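Local coordinates for protein methylthioribose-1-phosphate isomerase (Saccharomyces cerevisiae, PDB 1W2W) that catalyses the interconversion of methylthioribose-1-phosphate and methylthioribulose-1-phosphate in the methionine salvage pathway, at residues Glu4-Asp9 with Ala53-Ile58; Lys19-Leu24 with Tyr28-Val33; Thr66-Ile71 with Thr93-Arg98; Val117-Ile122 with Lys130-Ser135. All blocks are in the same frame, centred on the assembly; numbering follows the deposited sequence.

Contact 1 (Glu4-Asp9 with Ala53-Ile58)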
loop_
_atom_site.group_PDB
_atom_site.type_symbol
_atom_site.label_atom_id
_atom_site.label_comp_id
_atom_site.label_asym_id
_atom_site.label_seq_id
_atom_site.Cartn_x
_atom_site.Cartn_y
_atom_site.Cartn_z
ATOM N N GLU A 4 -9.726 11.544 20.817
ATOM C CA GLU A 4 -9.774 12.994 20.712
ATOM C C GLU A 4 -8.396 13.522 20.299
ATOM O O GLU A 4 -7.451 13.470 21.076
ATOM C CB GLU A 4 -10.251 13.617 22.035
ATOM C CG GLU A 4 -10.296 15.142 22.028
ATOM C CD GLU A 4 -11.137 15.771 23.136
ATOM O OE1 GLU A 4 -11.179 15.246 24.277
ATOM O OE2 GLU A 4 -11.763 16.820 22.858
ATOM N N ALA A 5 -8.280 14.021 19.069
ATOM C CA ALA A 5 -6.992 14.507 18.566
ATOM C C ALA A 5 -6.508 15.711 19.354
ATOM O O ALA A 5 -5.308 15.875 19.577
ATOM C CB ALA A 5 -7.085 14.865 17.091
ATOM N N ILE A 6 -7.445 16.550 19.774
ATOM C CA ILE A 6 -7.096 17.831 20.384
ATOM C C ILE A 6 -7.875 17.974 21.676
ATOM O O ILE A 6 -9.102 17.895 21.669
ATOM C CB ILE A 6 -7.422 18.985 19.406
ATOM C CG1 ILE A 6 -6.534 18.876 18.157
ATOM C CG2 ILE A 6 -7.232 20.354 20.085
ATOM C CD1 ILE A 6 -7.065 19.670 16.969
ATOM N N VAL A 7 -7.164 18.166 22.781
ATOM C CA VAL A 7 -7.838 18.323 24.061
ATOM C C VAL A 7 -7.725 19.787 24.460
ATOM O O VAL A 7 -6.640 20.259 24.824
ATOM C CB VAL A 7 -7.254 17.408 25.137
ATOM C CG1 VAL A 7 -8.013 17.593 26.458
ATOM C CG2 VAL A 7 -7.350 15.940 24.684
ATOM N N PHE A 8 -8.868 20.465 24.390
ATOM C CA PHE A 8 -8.981 21.912 24.571
ATOM C C PHE A 8 -9.786 22.180 25.838
ATOM O O PHE A 8 -11.001 21.997 25.851
ATOM C CB PHE A 8 -9.702 22.506 23.347
ATOM C CG PHE A 8 -10.049 23.959 23.482
ATOM C CD1 PHE A 8 -9.222 24.825 24.182
ATOM C CD2 PHE A 8 -11.207 24.468 22.899
ATOM C CE1 PHE A 8 -9.551 26.174 24.305
ATOM C CE2 PHE A 8 -11.537 25.804 23.010
ATOM C CZ PHE A 8 -10.707 26.664 23.715
ATOM N N ASP A 9 -9.120 22.589 26.916
ATOM C CA ASP A 9 -9.835 22.956 28.129
ATOM C C ASP A 9 -10.122 24.452 28.076
ATOM O O ASP A 9 -9.215 25.276 28.242
ATOM C CB ASP A 9 -8.969 22.625 29.344
ATOM C CG ASP A 9 -9.651 22.921 30.655
ATOM O OD1 ASP A 9 -10.741 23.538 30.694
ATOM O OD2 ASP A 9 -9.143 22.559 31.727
ATOM N N ALA A 53 -7.333 17.584 7.890
ATOM C CA ALA A 53 -7.461 18.990 7.495
ATOM C C ALA A 53 -8.063 19.909 8.571
ATOM O O ALA A 53 -7.471 20.947 8.897
ATOM C CB ALA A 53 -8.219 19.130 6.174
ATOM N N PRO A 54 -9.234 19.568 9.111
ATOM C CA PRO A 54 -9.817 20.410 10.157
ATOM C C PRO A 54 -9.010 20.417 11.445
ATOM O O PRO A 54 -8.886 21.487 12.040
ATOM C CB PRO A 54 -11.223 19.824 10.360
ATOM C CG PRO A 54 -11.473 19.023 9.074
ATOM C CD PRO A 54 -10.112 18.430 8.769
ATOM N N ALA A 55 -8.470 19.280 11.879
ATOM C CA ALA A 55 -7.634 19.283 13.077
ATOM C C ALA A 55 -6.433 20.209 12.942
ATOM O O ALA A 55 -6.038 20.891 13.903
ATOM C CB ALA A 55 -7.165 17.865 13.416
ATOM N N ILE A 56 -5.843 20.234 11.751
ATOM C CA ILE A 56 -4.735 21.150 11.487
ATOM C C ILE A 56 -5.157 22.603 11.718
ATOM O O ILE A 56 -4.454 23.352 12.411
ATOM C CB ILE A 56 -4.198 20.940 10.064
ATOM C CG1 ILE A 56 -3.530 19.564 9.957
ATOM C CG2 ILE A 56 -3.264 22.097 9.657
ATOM C CD1 ILE A 56 -3.286 19.106 8.537
ATOM N N ALA A 57 -6.294 22.991 11.138
ATOM C CA ALA A 57 -6.835 24.340 11.337
ATOM C C ALA A 57 -7.128 24.637 12.801
ATOM O O ALA A 57 -6.880 25.746 13.293
ATOM C CB ALA A 57 -8.087 24.537 10.507
ATOM N N ILE A 58 -7.679 23.658 13.510
ATOM C CA ILE A 58 -8.011 23.861 14.918
ATOM C C ILE A 58 -6.762 24.008 15.790
ATOM O O ILE A 58 -6.682 24.939 16.600
ATOM C CB ILE A 58 -8.918 22.721 15.451
ATOM C CG1 ILE A 58 -10.305 22.797 14.790
ATOM C CG2 ILE A 58 -9.054 22.815 16.985
ATOM C CD1 ILE A 58 -11.092 21.478 14.864
#
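A buried apolar contact between a sheet and a helix: I6, on strand 6-9, reaches onto A55 and I58 in the first turns of helix 53-73. The strand is an outer member, within this chain, of a small three-stranded antiparallel sheet that lies against the helices of this N-terminal piece of the isomerase. No hydrogen bond joins the two segments, and one methyl group of I6 makes all the close approaches. I6 CD1 lies 3.7 Å from I58 CG2 and 4.0 Å from A55 CB, so it sits where the two helix side chains, one turn apart, present their methyls. The torsions explain the reach. I6 CG1 stands beside the backbone N (chi1 -65°) and the chain runs on extended (chi2 162°), which carries CD1 well out from the strand. I58 has much the same shape, but offers its short branch, CG2, which lies anti to its own backbone N. The two isoleucines meet at a slant rather than side by side.

Neighbouring elements complete the layer. V20 of strand 17-21 packs on I6, L143 and I144 of helix 129-168 pack on I58, and F8, two residues along from I6, also touches I144. A backbone hydrogen bond ties A55 to A187, and the A55 side chain is about 11 Å from that of C181, predicted to stabilise the transition state. The tightest approach is to the helix backbone, where I6 CD1 rests 3.5 Å from A55 O, a van der Waals contact.

Contact 2 (Lys19-Leu24 with Tyr28-Val33)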
loop_
_atom_site.group_PDB
_atom_site.type_symbol
_atom_site.label_atom_id
_atom_site.label_comp_id
_atom_site.label_asym_id
_atom_site.label_seq_id
_atom_site.Cartn_x
_atom_site.Cartn_y
_atom_site.Cartn_z
ATOM N N LYS A 19 -3.656 20.462 24.552
ATOM C CA LYS A 19 -2.646 19.428 24.310
ATOM C C LYS A 19 -3.165 18.537 23.182
ATOM O O LYS A 19 -4.370 18.443 22.987
ATOM C CB LYS A 19 -2.341 18.624 25.584
ATOM C CG LYS A 19 -3.474 17.730 26.075
ATOM C CD LYS A 19 -3.131 17.123 27.435
ATOM C CE LYS A 19 -4.143 16.060 27.839
ATOM N NZ LYS A 19 -3.915 15.601 29.242
ATOM N N VAL A 20 -2.281 17.899 22.424
ATOM C CA VAL A 20 -2.731 17.119 21.274
ATOM C C VAL A 20 -2.129 15.719 21.288
ATOM O O VAL A 20 -1.008 15.503 21.763
ATOM C CB VAL A 20 -2.396 17.805 19.940
ATOM C CG1 VAL A 20 -3.088 19.167 19.835
ATOM C CG2 VAL A 20 -0.875 17.927 19.768
ATOM N N LEU A 21 -2.878 14.751 20.778
ATOM C CA LEU A 21 -2.352 13.397 20.691
ATOM C C LEU A 21 -1.260 13.379 19.641
ATOM O O LEU A 21 -1.423 13.966 18.581
ATOM C CB LEU A 21 -3.454 12.439 20.249
ATOM C CG LEU A 21 -4.329 11.790 21.315
ATOM C CD1 LEU A 21 -5.264 10.822 20.621
ATOM C CD2 LEU A 21 -3.478 11.087 22.365
ATOM N N ASP A 22 -0.162 12.685 19.919
ATOM C CA ASP A 22 0.850 12.495 18.885
ATOM C C ASP A 22 0.408 11.362 17.955
ATOM O O ASP A 22 0.553 10.165 18.273
ATOM C CB ASP A 22 2.195 12.156 19.518
ATOM C CG ASP A 22 3.320 12.164 18.513
ATOM O OD1 ASP A 22 3.033 12.008 17.299
ATOM O OD2 ASP A 22 4.516 12.339 18.846
ATOM N N GLN A 23 -0.136 11.729 16.800
ATOM C CA GLN A 23 -0.722 10.709 15.940
ATOM C C GLN A 23 0.307 9.864 15.216
ATOM O O GLN A 23 -0.050 8.859 14.593
ATOM C CB GLN A 23 -1.700 11.334 14.955
ATOM C CG GLN A 23 -2.878 12.015 15.656
ATOM C CD GLN A 23 -3.914 12.499 14.670
ATOM O OE1 GLN A 23 -4.312 11.761 13.770
ATOM N NE2 GLN A 23 -4.349 13.748 14.823
ATOM N N LEU A 24 1.573 10.260 15.289
ATOM C CA LEU A 24 2.635 9.432 14.743
ATOM C C LEU A 24 2.769 8.141 15.551
ATOM O O LEU A 24 3.227 7.138 15.015
ATOM C CB LEU A 24 3.984 10.168 14.738
ATOM C CG LEU A 24 4.144 11.445 13.904
ATOM C CD1 LEU A 24 5.497 12.047 14.245
ATOM C CD2 LEU A 24 4.072 11.140 12.407
ATOM N N TYR A 28 -0.775 2.249 19.525
ATOM C CA TYR A 28 -0.341 1.596 20.761
ATOM C C TYR A 28 0.164 2.552 21.820
ATOM O O TYR A 28 0.119 2.241 23.010
ATOM C CB TYR A 28 0.717 0.534 20.488
ATOM C CG TYR A 28 0.153 -0.682 19.781
ATOM C CD1 TYR A 28 -0.468 -1.712 20.492
ATOM C CD2 TYR A 28 0.237 -0.792 18.393
ATOM C CE1 TYR A 28 -0.983 -2.817 19.833
ATOM C CE2 TYR A 28 -0.273 -1.894 17.734
ATOM C CZ TYR A 28 -0.877 -2.899 18.450
ATOM O OH TYR A 28 -1.372 -3.983 17.756
ATOM N N THR A 29 0.652 3.706 21.383
ATOM C CA THR A 29 1.187 4.698 22.309
ATOM C C THR A 29 0.286 5.913 22.320
ATOM O O THR A 29 -0.044 6.457 21.262
ATOM C CB THR A 29 2.602 5.086 21.874
ATOM O OG1 THR A 29 3.460 3.971 22.092
ATOM C CG2 THR A 29 3.198 6.165 22.783
ATOM N N THR A 30 -0.119 6.321 23.520
ATOM C CA THR A 30 -0.959 7.495 23.682
ATOM C C THR A 30 -0.094 8.521 24.379
ATOM O O THR A 30 0.154 8.409 25.579
ATOM C CB THR A 30 -2.197 7.138 24.536
ATOM O OG1 THR A 30 -3.131 6.432 23.710
ATOM C CG2 THR A 30 -2.973 8.391 24.930
ATOM N N LYS A 31 0.381 9.507 23.627
ATOM C CA LYS A 31 1.273 10.515 24.182
ATOM C C LYS A 31 0.778 11.905 23.799
ATOM O O LYS A 31 0.456 12.140 22.634
ATOM C CB LYS A 31 2.687 10.319 23.633
ATOM C CG LYS A 31 3.610 11.491 23.868
ATOM C CD LYS A 31 5.039 11.028 24.064
ATOM C CE LYS A 31 6.007 12.209 24.175
ATOM N NZ LYS A 31 5.714 13.075 25.365
ATOM N N TYR A 32 0.728 12.818 24.766
ATOM C CA TYR A 32 0.245 14.178 24.493
ATOM C C TYR A 32 1.358 15.193 24.325
ATOM O O TYR A 32 2.384 15.122 25.001
ATOM C CB TYR A 32 -0.700 14.663 25.586
ATOM C CG TYR A 32 -2.031 13.969 25.576
ATOM C CD1 TYR A 32 -3.014 14.322 24.662
ATOM C CD2 TYR A 32 -2.298 12.950 26.480
ATOM C CE1 TYR A 32 -4.244 13.683 24.653
ATOM C CE2 TYR A 32 -3.518 12.304 26.481
ATOM C CZ TYR A 32 -4.480 12.674 25.567
ATOM O OH TYR A 32 -5.687 12.026 25.574
ATOM N N VAL A 33 1.146 16.141 23.416
ATOM C CA VAL A 33 2.098 17.214 23.165
ATOM C C VAL A 33 1.423 18.525 23.574
ATOM O O VAL A 33 0.377 18.891 23.036
ATOM C CB VAL A 33 2.486 17.291 21.679
ATOM C CG1 VAL A 33 3.435 18.444 21.428
ATOM C CG2 VAL A 33 3.111 15.960 21.213
HETATM O O HOH W 1 -0.086 9.164 20.795
#
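V20 and V33 exchange two backbone hydrogen bonds, V33 N to V20 O at 2.8 Å and V20 N to V33 O at 2.9 Å, and so form a hydrogen-bonded pair of the antiparallel beta hairpin made by strands 17-21 and 32-34. The next pair, L21 with Y32, is non-hydrogen-bonded. Beyond it D22 N donates to K31 O at 2.8 Å. Past that point the two chains diverge and a water fills in: it accepts from K31 N and donates to both D22 O and T29 O. D22 also shapes the turn, since its OD1 accepts from L24 N in an Asx turn, while OD2 is held by Q49. Strand 6-9 continues the sheet on the other side of strand 17-21, through backbone bonds of K19 with V7 and of L21 with A5.

Packing centres on the Y32 ring, which has a side chain of strand 17-21 over each face. On one face lies K19. Its CG takes the crowded position between backbone N and carbonyl carbon (chi1 69°), and the extended chain then lays K19 CE 3.7 Å from the centroid of the Y32 ring, almost on the normal. The ammonium follows in a cation-pi contact, K19 NZ being 4.4 Å from the Y32 centroid. L21 covers the opposite face in a CH-pi contact, offset toward the rim, with L21 CD2 3.5 Å from Y32 CE1. V20 and V33 meet on the other side of the sheet. The same L21 CD2 also touches T30, 3.8 Å from T30 CG2.

Contact 3 (Thr66-Ile71 with Thr93-Arg98)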
loop_
_atom_site.group_PDB
_atom_site.type_symbol
_atom_site.label_atom_id
_atom_site.label_comp_id
_atom_site.label_asym_id
_atom_site.label_seq_id
_atom_site.Cartn_x
_atom_site.Cartn_y
_atom_site.Cartn_z
ATOM N N THR A 66 -3.111 30.301 22.591
ATOM C CA THR A 66 -2.196 30.030 23.703
ATOM C C THR A 66 -1.019 31.005 23.694
ATOM O O THR A 66 -0.545 31.410 24.760
ATOM C CB THR A 66 -1.684 28.568 23.728
ATOM O OG1 THR A 66 -1.115 28.221 22.463
ATOM C CG2 THR A 66 -2.819 27.580 23.903
ATOM N N GLU A 67 -0.551 31.379 22.504
ATOM C CA GLU A 67 0.557 32.327 22.403
ATOM C C GLU A 67 0.178 33.695 22.963
ATOM O O GLU A 67 0.932 34.284 23.748
ATOM C CB GLU A 67 1.090 32.465 20.974
ATOM C CG GLU A 67 2.188 33.517 20.882
ATOM C CD GLU A 67 3.166 33.252 19.762
ATOM O OE1 GLU A 67 3.569 34.218 19.083
ATOM O OE2 GLU A 67 3.536 32.075 19.559
ATOM N N VAL A 68 -0.983 34.217 22.576
ATOM C CA VAL A 68 -1.326 35.560 23.035
ATOM C C VAL A 68 -1.623 35.569 24.526
ATOM O O VAL A 68 -1.367 36.562 25.220
ATOM C CB VAL A 68 -2.461 36.211 22.224
ATOM C CG1 VAL A 68 -2.080 36.325 20.745
ATOM C CG2 VAL A 68 -3.736 35.460 22.410
ATOM N N GLN A 69 -2.150 34.458 25.035
ATOM C CA GLN A 69 -2.395 34.365 26.469
ATOM C C GLN A 69 -1.114 34.223 27.267
ATOM O O GLN A 69 -1.008 34.750 28.377
ATOM C CB GLN A 69 -3.389 33.251 26.796
ATOM C CG GLN A 69 -4.722 33.507 26.100
ATOM C CD GLN A 69 -5.847 32.661 26.636
ATOM O OE1 GLN A 69 -5.620 31.539 27.104
ATOM N NE2 GLN A 69 -7.063 33.190 26.584
ATOM N N LEU A 70 -0.137 33.528 26.698
ATOM C CA LEU A 70 1.166 33.401 27.336
ATOM C C LEU A 70 1.876 34.756 27.418
ATOM O O LEU A 70 2.467 35.093 28.444
ATOM C CB LEU A 70 2.034 32.386 26.584
ATOM C CG LEU A 70 3.423 32.066 27.145
ATOM C CD1 LEU A 70 3.353 31.747 28.622
ATOM C CD2 LEU A 70 4.066 30.910 26.383
ATOM N N ILE A 71 1.832 35.542 26.351
ATOM C CA ILE A 71 2.553 36.809 26.389
ATOM C C ILE A 71 1.880 37.802 27.337
ATOM O O ILE A 71 2.530 38.717 27.853
ATOM C CB ILE A 71 2.786 37.391 24.978
ATOM C CG1 ILE A 71 1.470 37.730 24.286
ATOM C CG2 ILE A 71 3.563 36.407 24.120
ATOM C CD1 ILE A 71 1.640 38.116 22.832
ATOM N N THR A 93 2.500 43.509 13.820
ATOM C CA THR A 93 3.483 43.167 12.797
ATOM C C THR A 93 4.141 41.805 13.042
ATOM O O THR A 93 4.248 40.979 12.133
ATOM C CB THR A 93 4.556 44.263 12.722
ATOM O OG1 THR A 93 3.933 45.470 12.266
ATOM C CG2 THR A 93 5.591 43.937 11.636
ATOM N N VAL A 94 4.582 41.587 14.275
ATOM C CA VAL A 94 5.185 40.306 14.623
ATOM C C VAL A 94 4.143 39.180 14.627
ATOM O O VAL A 94 4.395 38.093 14.087
ATOM C CB VAL A 94 5.949 40.374 15.949
ATOM C CG1 VAL A 94 6.394 38.971 16.393
ATOM C CG2 VAL A 94 7.161 41.292 15.796
ATOM N N LEU A 95 2.980 39.440 15.218
ATOM C CA LEU A 95 1.906 38.442 15.188
ATOM C C LEU A 95 1.572 38.030 13.751
ATOM O O LEU A 95 1.462 36.835 13.453
ATOM C CB LEU A 95 0.663 38.953 15.911
ATOM C CG LEU A 95 -0.491 37.984 16.172
ATOM C CD1 LEU A 95 0.045 36.629 16.610
ATOM C CD2 LEU A 95 -1.329 38.604 17.277
ATOM N N ASN A 96 1.416 39.008 12.859
ATOM C CA ASN A 96 1.122 38.693 11.464
ATOM C C ASN A 96 2.212 37.867 10.808
ATOM O O ASN A 96 1.930 36.951 10.038
ATOM C CB ASN A 96 0.804 39.948 10.649
ATOM C CG ASN A 96 -0.628 40.401 10.838
ATOM O OD1 ASN A 96 -1.557 39.587 10.798
ATOM N ND2 ASN A 96 -0.817 41.696 11.056
ATOM N N LYS A 97 3.461 38.179 11.130
ATOM C CA LYS A 97 4.592 37.414 10.617
ATOM C C LYS A 97 4.516 35.970 11.119
ATOM O O LYS A 97 4.768 35.024 10.373
ATOM C CB LYS A 97 5.900 38.079 11.050
ATOM C CG LYS A 97 7.179 37.406 10.564
ATOM C CD LYS A 97 8.378 38.328 10.825
ATOM C CE LYS A 97 9.116 37.965 12.104
ATOM N NZ LYS A 97 10.379 37.233 11.770
ATOM N N ARG A 98 4.157 35.805 12.386
ATOM C CA ARG A 98 4.069 34.469 12.963
ATOM C C ARG A 98 2.863 33.687 12.429
ATOM O O ARG A 98 2.930 32.459 12.291
ATOM C CB ARG A 98 4.111 34.537 14.493
ATOM C CG ARG A 98 5.527 34.828 14.979
ATOM C CD ARG A 98 5.638 35.100 16.453
ATOM N NE ARG A 98 5.458 33.888 17.253
ATOM C CZ ARG A 98 6.314 32.881 17.294
ATOM N NH1 ARG A 98 7.431 32.915 16.575
ATOM N NH2 ARG A 98 6.058 31.838 18.067
#
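The carboxylate of E67 is gripped at both oxygens by R98, a buried salt bridge that joins helix 53-73 to helix 88-103 within the helical part of this N-terminal region. R98 binds side-on: R98 NE donates to E67 OE1 at 2.7 Å, and R98 NH2 donates to E67 OE2 at 2.9 Å, the latter bond nearly straight at 170°. Both oxygens are met on their syn sides, and the carboxylate and guanidinium planes are only 25° apart, so the two flat groups meet edge to edge, nearly in one plane. E67 extends across the gap with CG anti to the backbone N (chi1 177°), whereas R98 bends at chi3, which turns the guanidinium edge toward it.

Each oxygen has a second partner. OE1 is also hydrogen-bonded to Y83 OH, and OE2 accepts from I38 N at the start of helix 38-46, an end whose dipole would be expected to favour the negative charge. R98 NH2 in turn makes a salt bridge to D39, so NH2 is shared by two acids. Replacing R98 with a leucine would probably leave the buried E67 carboxylate without its countercharge, relying on Y83 and the I38 amide, and would take a partner from D39.

Beside the ion pair the helices touch lightly through apolar groups. L129 and F132 of helix 129-168 pack on V68, and F132 on L95 as well, so helix 129-168 packs against both helices here. Between V68 and L95 themselves the approach is loose, with V68 CG1 lying 4.2 Å from L95 CD2.

Contact 4 (Val117-Ile122 with Lys130-Ser135)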
loop_
_atom_site.group_PDB
_atom_site.type_symbol
_atom_site.label_atom_id
_atom_site.label_comp_id
_atom_site.label_asym_id
_atom_site.label_seq_id
_atom_site.Cartn_x
_atom_site.Cartn_y
_atom_site.Cartn_z
ATOM N N VAL A 117 -6.997 33.445 7.786
ATOM C CA VAL A 117 -7.587 34.638 7.175
ATOM C C VAL A 117 -8.582 35.281 8.142
ATOM O O VAL A 117 -8.556 36.496 8.365
ATOM C CB VAL A 117 -8.286 34.298 5.830
ATOM C CG1 VAL A 117 -9.209 35.434 5.381
ATOM C CG2 VAL A 117 -7.255 33.953 4.753
ATOM N N GLU A 118 -9.445 34.456 8.727
ATOM C CA GLU A 118 -10.433 34.930 9.679
ATOM C C GLU A 118 -9.748 35.501 10.917
ATOM O O GLU A 118 -10.147 36.560 11.410
ATOM C CB GLU A 118 -11.410 33.817 10.061
ATOM C CG GLU A 118 -12.632 34.285 10.844
ATOM C CD GLU A 118 -13.241 35.576 10.319
ATOM O OE1 GLU A 118 -13.502 35.682 9.099
ATOM O OE2 GLU A 118 -13.466 36.488 11.138
ATOM N N ILE A 119 -8.716 34.815 11.412
ATOM C CA ILE A 119 -8.001 35.322 12.588
ATOM C C ILE A 119 -7.353 36.681 12.282
ATOM O O ILE A 119 -7.394 37.592 13.122
ATOM C CB ILE A 119 -6.967 34.311 13.114
ATOM C CG1 ILE A 119 -7.681 33.074 13.676
ATOM C CG2 ILE A 119 -6.046 34.978 14.162
ATOM C CD1 ILE A 119 -6.780 31.864 13.912
ATOM N N LYS A 120 -6.772 36.823 11.093
ATOM C CA LYS A 120 -6.229 38.125 10.681
ATOM C C LYS A 120 -7.291 39.226 10.622
ATOM O O LYS A 120 -7.027 40.382 10.999
ATOM C CB LYS A 120 -5.504 38.032 9.341
ATOM C CG LYS A 120 -4.138 37.385 9.438
ATOM C CD LYS A 120 -3.365 37.569 8.149
ATOM C CE LYS A 120 -2.026 36.870 8.211
ATOM N NZ LYS A 120 -1.208 37.323 7.054
ATOM N N ASN A 121 -8.481 38.878 10.141
ATOM C CA ASN A 121 -9.598 39.820 10.132
ATOM C C ASN A 121 -10.010 40.223 11.540
ATOM O O ASN A 121 -10.329 41.390 11.808
ATOM C CB ASN A 121 -10.803 39.225 9.402
ATOM C CG ASN A 121 -10.641 39.262 7.898
ATOM O OD1 ASN A 121 -9.869 40.065 7.368
ATOM N ND2 ASN A 121 -11.359 38.389 7.202
ATOM N N ILE A 122 -10.004 39.257 12.452
ATOM C CA ILE A 122 -10.253 39.570 13.847
ATOM C C ILE A 122 -9.156 40.478 14.399
ATOM O O ILE A 122 -9.449 41.448 15.100
ATOM C CB ILE A 122 -10.397 38.298 14.692
ATOM C CG1 ILE A 122 -11.671 37.551 14.275
ATOM C CG2 ILE A 122 -10.478 38.659 16.179
ATOM C CD1 ILE A 122 -11.764 36.151 14.866
ATOM N N LYS A 130 -5.800 42.609 24.524
ATOM C CA LYS A 130 -6.890 42.100 25.354
ATOM C C LYS A 130 -8.148 41.802 24.539
ATOM O O LYS A 130 -8.768 40.751 24.698
ATOM C CB LYS A 130 -7.229 43.075 26.491
ATOM C CG LYS A 130 -7.906 42.417 27.693
ATOM C CD LYS A 130 -8.318 43.455 28.741
ATOM C CE LYS A 130 -9.798 43.315 29.107
ATOM N NZ LYS A 130 -10.021 43.037 30.561
ATOM N N ALA A 131 -8.529 42.734 23.671
ATOM C CA ALA A 131 -9.720 42.549 22.849
ATOM C C ALA A 131 -9.524 41.383 21.881
ATOM O O ALA A 131 -10.434 40.576 21.686
ATOM C CB ALA A 131 -10.053 43.821 22.089
ATOM N N PHE A 132 -8.341 41.310 21.282
ATOM C CA PHE A 132 -8.015 40.228 20.352
ATOM C C PHE A 132 -8.133 38.875 21.052
ATOM O O PHE A 132 -8.714 37.931 20.511
ATOM C CB PHE A 132 -6.611 40.412 19.779
ATOM C CG PHE A 132 -6.186 39.323 18.836
ATOM C CD1 PHE A 132 -6.883 39.094 17.653
ATOM C CD2 PHE A 132 -5.092 38.524 19.130
ATOM C CE1 PHE A 132 -6.494 38.089 16.782
ATOM C CE2 PHE A 132 -4.696 37.512 18.258
ATOM C CZ PHE A 132 -5.391 37.296 17.089
ATOM N N ASP A 133 -7.572 38.805 22.253
ATOM C CA ASP A 133 -7.591 37.602 23.079
ATOM C C ASP A 133 -9.032 37.113 23.254
ATOM O O ASP A 133 -9.366 35.962 22.950
ATOM C CB ASP A 133 -6.934 37.971 24.419
ATOM C CG ASP A 133 -6.706 36.790 25.341
ATOM O OD1 ASP A 133 -7.479 35.813 25.302
ATOM O OD2 ASP A 133 -5.756 36.777 26.162
ATOM N N GLY A 134 -9.897 37.998 23.736
ATOM C CA GLY A 134 -11.292 37.663 23.953
ATOM C C GLY A 134 -12.010 37.225 22.689
ATOM O O GLY A 134 -12.770 36.258 22.712
ATOM N N SER A 135 -11.767 37.932 21.588
ATOM C CA SER A 135 -12.461 37.636 20.335
ATOM C C SER A 135 -11.926 36.349 19.705
ATOM O O SER A 135 -12.677 35.593 19.082
ATOM C CB SER A 135 -12.305 38.800 19.353
ATOM O OG SER A 135 -12.895 39.981 19.883
#
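A helical hairpin brings I119 and I122 of helix 111-124 against F132 and S135 of helix 129-168, only a short loop separating the two helices in sequence. Their axes, taken over the short segments, run roughly antiparallel at 142° and come within 10.7 Å. The backbones are nearest by the connection, where the CA atoms of I122 and F132 are 6.9 Å apart.

F132 and I122 carry most of the contact. The CG of F132 lies anti to the backbone N (chi1 179°), which swings the ring across toward the facing helix. There I119 CG2 meets it at the edge, in the ring plane, 3.8 Å from F132 CZ. I122 CG2 comes in obliquely, 3.9 Å from F132 CD1, and the two isoleucines thus touch different carbons of the ring. Both isoleucines cross the phenylalanine at about a right angle, and both turn the short CG2 branch to the partner.

In the helical fold of this chain the hairpin backs onto two further helices: V68 of helix 53-73 and L95 of helix 88-103 both pack on F132, so the ring fills the space where four helices converge. Cut back to an alanine, F132 would probably leave a gap between the helices, with I119, I122, V68 and L95 losing the ring they pack on. Further along helix 129-168, L136 packs on I119 and Y139 on both isoleucines. At the margin of the contact S135 uses carbon, not its hydroxyl: S135 CB lies 3.7 Å from I122 CG2.

Contacts 1 and 2 both reach one sheet, their centres 12 Å apart, and strand 17-21, part of contact 2, pairs with strand 6-9 of contact 1: V7 N to K19 O (2.8 Å) and L21 N to A5 O (2.9 Å) are probable hydrogen bonds. Contacts 3 and 4 lie 11 Å apart and share a helical core, in which L95 CD2 is 3.7 Å from F132 CE2 and Q69 NE2 probably bonds D133 OD1 at 2.9 Å. Helix 53-73 runs between the two groups, giving its start to contact 1 and a later part to contact 3, whose centres are 19 Å apart. Contact 1 comes closest to the site: the A55 side chain is about 11 Å from that of C181, the predicted transition-state stabiliser.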